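Local atomic coordinates of integral membrane indolylacetylinositol arabinosyltransferase EmbC (Mycolicibacterium smegmatis, PDB entry 7BVE), a protein that is an integral membrane arabinosyltransferase that probably polymerises arabinose into the arabinan of the mycobacterial cell wall. Residues T729-A733 with A970-Q974; M330-T334 with N379-R383; N50-Q54 with L190-P195; D137-T142 with E153-L157. All coordinates share one frame; numbering follows the deposited sequence.

Contact 1. Residues T729-A733 with A970-Q974; sequences TCGLA and AFPCQ
The disulfide C730–C973 ties together two loops of the C-terminal domain whose nearer ends lie 237 residues apart in sequence. The sulfurs, C730 SG and C973 SG, are modelled 2.8 Å apart, longer than a standard S–S bond, a difference on which nothing rests at this resolution. The CB of C973 points toward the other loop, and its sulfur stands beside its own backbone N (chi1 -86°); C730 points away overall, yet its CB still touches C973. A backbone clasp lies a short way along the two loops. The amide N of L732 donates to O of A970 at 2.9 Å in an almost straight bond (173°), approaching close to the line of the carbonyl. The loop of 729-733 leads into strand 736-738 and that of 970-974 runs between strands 961-963 and 989-992, all members of one mixed sheet, so the links join the lead-in to one strand with the connection between two others. An apolar patch lies beside the clasp. CB of L732 rests 4.2 Å above one face of the F971 ring, displaced to its rim, and L732 CD2 nears F971 CZ at 4.1 Å. A733 CB comes within 3.9 Å of OE1 in the side-chain amide of Q974, whose NE2 bonds to Q952 on helix 951-954. O of P972 and O of Q974 accept bonds from T325 OG1 and R288 NH1 respectively.

Contact 2. Residues M330-T334 with N379-R383; sequences MRFPT and NNGLR. With PO4 (phosphate ion), chain F.
T334 and G381 meet head-on, with the threonine hydroxyl aimed at a backbone carbonyl. OG1 of T334 donates to O of G381 at 2.9 Å, at a C=O...OG1 angle of 165°, so the hydroxyl lies nearly in line with the carbonyl. The threonine's chi1 of -55° sets OG1 beside its own backbone N and puts the methyl anti to that N, where T334 CG2 packs 3.3 Å from O of N379. Both branches of one side chain thus work against the same loop. Here the start of helix 332-349, with R331 at its N-cap position, meets the loop between helices 361-378 and 385-405 in the GT-C-like part of the enzyme. R331 and N380 approach obliquely, their guanidinium and amide planes inclined by 63°. NH1 of R331 reaches OD1 of N380 at 2.7 Å in a bent, weak bond, with the oxygen at the edge of the guanidinium; the arginine's stronger ties run to H271 through NH2 and S327 through NE. On the other flank L382 lays CD2 3.3 Å from O of M330. R383 turns from the helix start towards the ethambutol pocket, of which it forms part. Its NH2 donates to phosphate O1 at 3.2 Å, at the guanidinium edge, while NH1 is salt-bridged to D279. T570 OG1 also binds the phosphate, and N of L382 bonds to D280.

Contact 3. Residues N50-Q54 with L190-P195; sequences NGVWQ and LSGPAP
G51 gives the first link to the loop of 190-195, its O accepting the amide N of A194 at 3.1 Å. The donor stands above the plane of the carbonyl rather than within it, and A194 CB lies 3.7 Å from the same oxygen of G51. At V52 the backbones come nearest, paired with P193 through a single beta bridge, and the CA of V52 passes O of G192 at 3.8 Å. The next amide completes that bridge: N of W53 donates to O of G192 at 3.2 Å, nearly straight at 176°. Two loops of the concanavalin-like domain are joined in this way, one running from strand 38-46 to strand 56-57, the other from strand 171-175 to strand 201-203. W53 is also the buried residue of an otherwise largely surface contact. With CG beside its backbone N (chi1 -67°), its indole is turned along the second loop and held between two methyl groups on opposite faces. From one side L190 CD1 sits over the six-membered ring, 3.6 Å from its centroid and only 9° off the normal, a CH-pi contact; L190 lies alongside the indole and points the same way. On the other face CB of A194 is placed towards the rim. At the edge, W53 CD1 nears O of G192 at 3.1 Å, whereas P195 crosses the indole at about a right angle. L91 of strand 90-93 packs on both W53 and L190.

Contact 4. Residues D137-T142 with E153-L157; sequences DCRYLT and EFVGL
F154 packs against C138 and L141, and following it outwards shows how one ring is held by a neighbouring chain segment. Its CB lies 4.1 Å from SG of C138. One bond past the ring base, F154 CD1 comes to 3.5 Å of that sulfur, which sits at the ring edge in a sulfur-aromatic contact; with SG anti to the backbone N (chi1 -172°), C138 turns its sulfur to the ring. Farther out, F154 CE1 meets CD1 of L141 at 3.6 Å. That methyl hangs over one face, 21° off the normal from the ring centroid, a CH-pi contact, and it still lies 3.8 Å from CZ at the tip of F154. L141 and F154 run side by side in a beta hairpin, where strands 140-145 and 149-155 pair antiparallel within the seven-stranded sheet. The hairpin's backbone bonding is uneven: N of E153 donates to O of T142 at 2.9 Å, whereas V155 N to Y140 O is weak. At the open end of the hairpin, away from its turn, N of R139 bonds to O of V155. On the opposite face of the sheet from L141 and F154, V155 CG2 touches CB of Y140 at 3.8 Å. V126, A128 and V133 also touch the F154 side chain.

Along the chain the order is contact 3 enclosing contact 4, then contact 2, then contact 1. Contacts 3 and 4 share the concanavalin-like domain: their centres lie about 21 Å apart, and the hairpin of contact 4 is nested inside the loop closed by contact 3. Contact 2 belongs to the GT-C-like part and contact 1 to the C-terminal domain, yet their centres are only about 17 Å apart, their nearest atoms about 7 Å. The N-terminal pair stands far off, contact 4 being about 62 Å from contact 2, centre to centre. Ethambutol binds between the GT-C-like and C-terminal parts, with pocket residues from both, so contacts 1 and 2 lie in the region where these parts meet.

Contact 1. Residues T729-A733 with A970-Q974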
# COMPACT_ATOMS: atom_id res chain seq x y z
N THR A 729 -30.32 -14.14 -25.59
CA THR A 729 -28.89 -14.20 -25.34
C THR A 729 -28.22 -12.84 -25.44
O THR A 729 -27.02 -12.77 -25.73
CB THR A 729 -28.23 -15.17 -26.32
OG1 THR A 729 -28.36 -14.66 -27.65
CG2 THR A 729 -28.87 -16.54 -26.24
N CYS A 730 -29.00 -11.77 -25.23
CA CYS A 730 -28.50 -10.38 -25.38
C CYS A 730 -27.80 -9.88 -24.11
O CYS A 730 -26.97 -8.96 -24.24
CB CYS A 730 -29.65 -9.43 -25.73
SG CYS A 730 -29.90 -9.25 -27.51
N GLY A 731 -28.11 -10.43 -22.94
CA GLY A 731 -27.48 -9.94 -21.73
C GLY A 731 -28.27 -8.83 -21.06
O GLY A 731 -29.49 -8.91 -20.88
N LEU A 732 -27.56 -7.77 -20.68
CA LEU A 732 -28.12 -6.64 -19.95
C LEU A 732 -28.84 -5.66 -20.87
O LEU A 732 -29.52 -4.76 -20.38
CB LEU A 732 -27.00 -5.96 -19.16
CG LEU A 732 -27.18 -4.83 -18.15
CD1 LEU A 732 -28.20 -5.23 -17.14
CD2 LEU A 732 -25.89 -4.55 -17.44
N ALA A 733 -28.77 -5.85 -22.18
CA ALA A 733 -29.37 -4.92 -23.12
C ALA A 733 -30.88 -5.02 -23.19
O ALA A 733 -31.51 -4.12 -23.76
CB ALA A 733 -28.78 -5.13 -24.50
N ALA A 970 -21.49 -8.50 -20.58
CA ALA A 970 -22.88 -8.17 -20.30
C ALA A 970 -23.61 -7.61 -21.50
O ALA A 970 -24.84 -7.64 -21.53
CB ALA A 970 -22.97 -7.17 -19.15
N PHE A 971 -22.88 -7.11 -22.50
CA PHE A 971 -23.44 -6.59 -23.75
C PHE A 971 -22.86 -7.38 -24.91
O PHE A 971 -21.97 -6.89 -25.62
CB PHE A 971 -23.12 -5.11 -23.91
CG PHE A 971 -23.79 -4.24 -22.90
CD1 PHE A 971 -25.07 -3.77 -23.10
CD2 PHE A 971 -23.15 -3.90 -21.73
CE1 PHE A 971 -25.68 -2.99 -22.17
CE2 PHE A 971 -23.76 -3.12 -20.80
CZ PHE A 971 -25.03 -2.67 -21.02
N PRO A 972 -23.33 -8.61 -25.15
CA PRO A 972 -22.71 -9.44 -26.19
C PRO A 972 -23.34 -9.33 -27.57
O PRO A 972 -22.73 -9.80 -28.53
CB PRO A 972 -22.90 -10.84 -25.62
CG PRO A 972 -24.19 -10.77 -24.96
CD PRO A 972 -24.32 -9.40 -24.38
N CYS A 973 -24.52 -8.70 -27.66
CA CYS A 973 -25.23 -8.57 -28.97
C CYS A 973 -24.74 -7.33 -29.73
O CYS A 973 -24.91 -7.30 -30.97
CB CYS A 973 -26.73 -8.48 -28.76
SG CYS A 973 -27.55 -10.10 -28.66
N GLN A 974 -24.17 -6.35 -29.02
CA GLN A 974 -23.68 -5.12 -29.62
C GLN A 974 -22.26 -5.29 -30.13
O GLN A 974 -21.42 -5.86 -29.44
CB GLN A 974 -23.75 -3.97 -28.62
CG GLN A 974 -25.12 -3.35 -28.51
CD GLN A 974 -26.07 -4.15 -27.67
OE1 GLN A 974 -25.67 -4.91 -26.80
NE2 GLN A 974 -27.35 -4.04 -27.97

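Contact 2. Residues M330-T334 with N379-R383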
# COMPACT_ATOMS: atom_id res chain seq x y z
N MET A 330 -19.40 -19.04 -24.52
CA MET A 330 -18.00 -18.66 -24.64
C MET A 330 -17.14 -19.21 -23.51
O MET A 330 -15.94 -19.41 -23.71
CB MET A 330 -17.86 -17.15 -24.70
CG MET A 330 -18.39 -16.53 -25.98
SD MET A 330 -17.67 -17.27 -27.46
CE MET A 330 -15.97 -16.80 -27.30
N ARG A 331 -17.72 -19.48 -22.34
CA ARG A 331 -16.97 -19.98 -21.20
C ARG A 331 -17.08 -21.48 -21.03
O ARG A 331 -16.70 -22.00 -19.99
CB ARG A 331 -17.43 -19.29 -19.93
CG ARG A 331 -17.23 -17.81 -19.91
CD ARG A 331 -17.76 -17.23 -18.62
NE ARG A 331 -19.20 -17.41 -18.53
CZ ARG A 331 -19.80 -18.14 -17.60
NH1 ARG A 331 -19.07 -18.75 -16.69
NH2 ARG A 331 -21.11 -18.26 -17.58
N PHE A 332 -17.62 -22.19 -22.02
CA PHE A 332 -17.75 -23.64 -21.96
C PHE A 332 -16.44 -24.43 -22.08
O PHE A 332 -16.33 -25.47 -21.42
CB PHE A 332 -18.78 -24.05 -23.02
CG PHE A 332 -19.08 -25.51 -23.05
CD1 PHE A 332 -19.69 -26.12 -21.97
CD2 PHE A 332 -18.81 -26.27 -24.17
CE1 PHE A 332 -19.99 -27.46 -22.00
CE2 PHE A 332 -19.11 -27.61 -24.20
CZ PHE A 332 -19.70 -28.20 -23.11
N PRO A 333 -15.43 -24.02 -22.89
CA PRO A 333 -14.13 -24.71 -22.78
C PRO A 333 -13.47 -24.59 -21.42
O PRO A 333 -12.74 -25.50 -21.03
CB PRO A 333 -13.30 -24.02 -23.87
CG PRO A 333 -14.25 -23.62 -24.84
CD PRO A 333 -15.45 -23.19 -24.11
N THR A 334 -13.71 -23.51 -20.68
CA THR A 334 -13.18 -23.39 -19.33
C THR A 334 -13.84 -24.38 -18.38
O THR A 334 -13.19 -24.94 -17.49
CB THR A 334 -13.38 -21.95 -18.86
OG1 THR A 334 -12.78 -21.06 -19.81
CG2 THR A 334 -12.74 -21.72 -17.54
N ASN A 379 -11.03 -18.73 -11.78
CA ASN A 379 -10.91 -19.30 -13.12
C ASN A 379 -12.24 -19.40 -13.84
O ASN A 379 -12.45 -20.33 -14.61
CB ASN A 379 -10.25 -20.68 -13.08
CG ASN A 379 -8.81 -20.63 -12.66
OD1 ASN A 379 -8.11 -19.69 -12.96
ND2 ASN A 379 -8.35 -21.68 -12.00
N ASN A 380 -13.19 -18.50 -13.59
CA ASN A 380 -14.45 -18.52 -14.32
C ASN A 380 -14.47 -17.45 -15.41
O ASN A 380 -15.21 -16.47 -15.36
CB ASN A 380 -15.63 -18.35 -13.37
CG ASN A 380 -16.95 -18.73 -14.01
OD1 ASN A 380 -16.98 -19.26 -15.11
ND2 ASN A 380 -18.04 -18.42 -13.34
N GLY A 381 -13.65 -17.64 -16.42
CA GLY A 381 -13.56 -16.65 -17.47
C GLY A 381 -12.79 -17.12 -18.67
O GLY A 381 -12.61 -18.32 -18.88
N LEU A 382 -12.33 -16.15 -19.45
CA LEU A 382 -11.64 -16.39 -20.71
C LEU A 382 -10.14 -16.19 -20.61
O LEU A 382 -9.45 -16.26 -21.63
CB LEU A 382 -12.21 -15.48 -21.79
CG LEU A 382 -13.69 -15.70 -22.10
CD1 LEU A 382 -14.16 -14.71 -23.12
CD2 LEU A 382 -13.89 -17.09 -22.60
N ARG A 383 -9.61 -15.97 -19.41
CA ARG A 383 -8.19 -15.72 -19.21
C ARG A 383 -7.37 -16.99 -19.47
O ARG A 383 -7.93 -18.08 -19.57
CB ARG A 383 -7.99 -15.19 -17.79
CG ARG A 383 -8.42 -13.74 -17.68
CD ARG A 383 -8.02 -13.10 -16.38
NE ARG A 383 -6.56 -13.07 -16.20
CZ ARG A 383 -5.78 -12.16 -16.75
NH1 ARG A 383 -6.28 -11.21 -17.53
NH2 ARG A 383 -4.47 -12.20 -16.55
P PO4 F . -1.77 -9.47 -17.95
O1 PO4 F . -2.19 -10.85 -18.38
O2 PO4 F . -2.82 -8.89 -17.04
O3 PO4 F . -0.45 -9.56 -17.23
O4 PO4 F . -1.62 -8.58 -19.16

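Contact 3. Residues N50-Q54 with L190-P195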
# COMPACT_ATOMS: atom_id res chain seq x y z
N ASN A 50 -12.26 13.55 -55.32
CA ASN A 50 -13.02 13.78 -56.53
C ASN A 50 -12.74 15.15 -57.15
O ASN A 50 -13.45 15.56 -58.06
CB ASN A 50 -14.50 13.62 -56.25
CG ASN A 50 -14.86 12.21 -55.87
OD1 ASN A 50 -14.37 11.25 -56.46
ND2 ASN A 50 -15.71 12.07 -54.86
N GLY A 51 -11.72 15.85 -56.66
CA GLY A 51 -11.36 17.13 -57.24
C GLY A 51 -12.08 18.32 -56.66
O GLY A 51 -12.09 19.38 -57.28
N VAL A 52 -12.68 18.17 -55.48
CA VAL A 52 -13.37 19.26 -54.81
C VAL A 52 -12.90 19.35 -53.37
O VAL A 52 -12.37 18.38 -52.80
CB VAL A 52 -14.91 19.11 -54.85
CG1 VAL A 52 -15.43 19.24 -56.26
CG2 VAL A 52 -15.31 17.77 -54.27
N TRP A 53 -13.09 20.52 -52.77
CA TRP A 53 -12.81 20.73 -51.36
C TRP A 53 -13.84 19.99 -50.53
O TRP A 53 -14.96 20.47 -50.36
CB TRP A 53 -12.83 22.21 -51.03
CG TRP A 53 -11.76 23.00 -51.65
CD1 TRP A 53 -11.83 23.70 -52.81
CD2 TRP A 53 -10.46 23.23 -51.12
NE1 TRP A 53 -10.64 24.33 -53.05
CE2 TRP A 53 -9.78 24.06 -52.02
CE3 TRP A 53 -9.80 22.80 -49.97
CZ2 TRP A 53 -8.47 24.47 -51.82
CZ3 TRP A 53 -8.50 23.21 -49.76
CH2 TRP A 53 -7.85 24.04 -50.68
N GLN A 54 -13.47 18.83 -50.00
CA GLN A 54 -14.39 18.01 -49.23
C GLN A 54 -13.60 17.36 -48.11
O GLN A 54 -12.58 16.72 -48.37
CB GLN A 54 -15.05 16.96 -50.11
CG GLN A 54 -16.07 16.06 -49.41
CD GLN A 54 -17.30 16.81 -48.96
OE1 GLN A 54 -17.80 17.69 -49.66
NE2 GLN A 54 -17.81 16.46 -47.79
N LEU A 190 -13.22 25.19 -47.02
CA LEU A 190 -13.56 25.73 -48.33
C LEU A 190 -14.58 24.83 -49.01
O LEU A 190 -14.91 23.74 -48.52
CB LEU A 190 -12.30 25.87 -49.18
CG LEU A 190 -11.22 26.79 -48.62
CD1 LEU A 190 -10.05 26.82 -49.56
CD2 LEU A 190 -11.77 28.17 -48.41
N SER A 191 -15.10 25.29 -50.14
CA SER A 191 -16.17 24.56 -50.80
C SER A 191 -16.09 24.47 -52.31
O SER A 191 -16.92 23.79 -52.91
CB SER A 191 -17.53 25.17 -50.42
OG SER A 191 -17.66 26.47 -50.95
N GLY A 192 -15.12 25.12 -52.95
CA GLY A 192 -15.10 25.18 -54.40
C GLY A 192 -14.54 23.94 -55.06
O GLY A 192 -14.37 22.89 -54.44
N PRO A 193 -14.28 24.03 -56.37
CA PRO A 193 -13.44 23.02 -57.03
C PRO A 193 -11.97 23.27 -56.72
O PRO A 193 -11.51 24.41 -56.76
CB PRO A 193 -13.75 23.23 -58.52
CG PRO A 193 -15.05 23.94 -58.54
CD PRO A 193 -15.04 24.83 -57.34
N ALA A 194 -11.25 22.20 -56.42
CA ALA A 194 -9.86 22.34 -55.98
C ALA A 194 -8.96 22.71 -57.16
O ALA A 194 -9.16 22.22 -58.27
CB ALA A 194 -9.38 21.04 -55.35
N PRO A 195 -7.98 23.57 -56.95
CA PRO A 195 -7.08 23.98 -58.04
C PRO A 195 -6.03 22.91 -58.30
O PRO A 195 -6.02 21.84 -57.69
CB PRO A 195 -6.45 25.26 -57.50
CG PRO A 195 -6.45 25.08 -56.04
CD PRO A 195 -7.70 24.33 -55.71

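Contact 4. Residues D137-T142 with E153-L157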
# COMPACT_ATOMS: atom_id res chain seq x y z
N ASP A 137 4.00 36.15 -56.51
CA ASP A 137 5.00 35.21 -56.04
C ASP A 137 4.33 34.18 -55.12
O ASP A 137 3.11 34.03 -55.15
CB ASP A 137 6.14 35.96 -55.35
CG ASP A 137 6.96 36.78 -56.31
OD1 ASP A 137 7.01 36.39 -57.50
OD2 ASP A 137 7.55 37.79 -55.89
N CYS A 138 5.14 33.46 -54.34
CA CYS A 138 4.71 32.45 -53.36
C CYS A 138 3.96 31.31 -54.05
O CYS A 138 2.78 31.06 -53.81
CB CYS A 138 3.87 33.07 -52.24
SG CYS A 138 3.49 31.97 -50.87
N ARG A 139 4.67 30.60 -54.92
CA ARG A 139 4.04 29.61 -55.77
C ARG A 139 3.65 28.33 -55.05
O ARG A 139 2.87 27.55 -55.60
CB ARG A 139 4.98 29.28 -56.94
CG ARG A 139 5.18 30.44 -57.87
CD ARG A 139 5.95 30.02 -59.10
NE ARG A 139 7.30 29.58 -58.76
CZ ARG A 139 8.35 30.39 -58.66
NH1 ARG A 139 8.20 31.69 -58.87
NH2 ARG A 139 9.54 29.91 -58.35
N TYR A 140 4.15 28.08 -53.84
CA TYR A 140 3.83 26.84 -53.15
C TYR A 140 3.78 27.09 -51.65
O TYR A 140 4.09 28.18 -51.17
CB TYR A 140 4.86 25.74 -53.45
CG TYR A 140 4.88 25.26 -54.88
CD1 TYR A 140 3.91 24.39 -55.35
CD2 TYR A 140 5.87 25.68 -55.75
CE1 TYR A 140 3.92 23.95 -56.65
CE2 TYR A 140 5.89 25.25 -57.06
CZ TYR A 140 4.92 24.38 -57.50
OH TYR A 140 4.94 23.95 -58.81
N LEU A 141 3.36 26.06 -50.93
CA LEU A 141 3.41 25.99 -49.48
C LEU A 141 3.90 24.59 -49.10
O LEU A 141 3.19 23.80 -48.47
CB LEU A 141 2.07 26.37 -48.86
CG LEU A 141 1.84 26.42 -47.34
CD1 LEU A 141 2.94 27.16 -46.66
CD2 LEU A 141 0.51 27.08 -47.05
N THR A 142 5.06 24.22 -49.64
CA THR A 142 5.66 22.92 -49.41
C THR A 142 5.86 22.64 -47.93
O THR A 142 6.32 23.50 -47.18
CB THR A 142 7.00 22.86 -50.14
OG1 THR A 142 6.80 23.19 -51.52
CG2 THR A 142 7.61 21.48 -50.06
N GLU A 153 7.90 25.68 -46.09
CA GLU A 153 8.54 26.65 -46.98
C GLU A 153 7.56 27.36 -47.90
O GLU A 153 6.88 26.72 -48.69
CB GLU A 153 9.59 25.96 -47.84
CG GLU A 153 10.30 26.91 -48.78
CD GLU A 153 11.36 26.24 -49.61
OE1 GLU A 153 11.55 25.02 -49.46
OE2 GLU A 153 12.00 26.95 -50.42
N PHE A 154 7.52 28.69 -47.83
CA PHE A 154 6.81 29.51 -48.82
C PHE A 154 7.74 29.69 -50.01
O PHE A 154 8.71 30.45 -49.94
CB PHE A 154 6.40 30.86 -48.23
CG PHE A 154 5.28 30.79 -47.23
CD1 PHE A 154 3.96 30.78 -47.65
CD2 PHE A 154 5.55 30.77 -45.88
CE1 PHE A 154 2.93 30.74 -46.73
CE2 PHE A 154 4.52 30.73 -44.96
CZ PHE A 154 3.20 30.71 -45.39
N VAL A 155 7.44 29.01 -51.11
CA VAL A 155 8.34 28.96 -52.26
C VAL A 155 8.04 30.16 -53.15
O VAL A 155 7.07 30.16 -53.91
CB VAL A 155 8.19 27.65 -53.04
CG1 VAL A 155 9.17 27.61 -54.20
CG2 VAL A 155 8.39 26.47 -52.11
N GLY A 156 8.90 31.18 -53.09
CA GLY A 156 8.74 32.34 -53.94
C GLY A 156 9.08 33.67 -53.29
O GLY A 156 9.42 34.62 -54.00
N LEU A 157 9.00 33.76 -51.97
CA LEU A 157 9.24 35.02 -51.28
C LEU A 157 10.29 34.84 -50.19
O LEU A 157 10.60 33.73 -49.76
CB LEU A 157 7.93 35.59 -50.71
CG LEU A 157 7.04 34.87 -49.70
CD1 LEU A 157 7.41 35.16 -48.26
CD2 LEU A 157 5.61 35.29 -49.94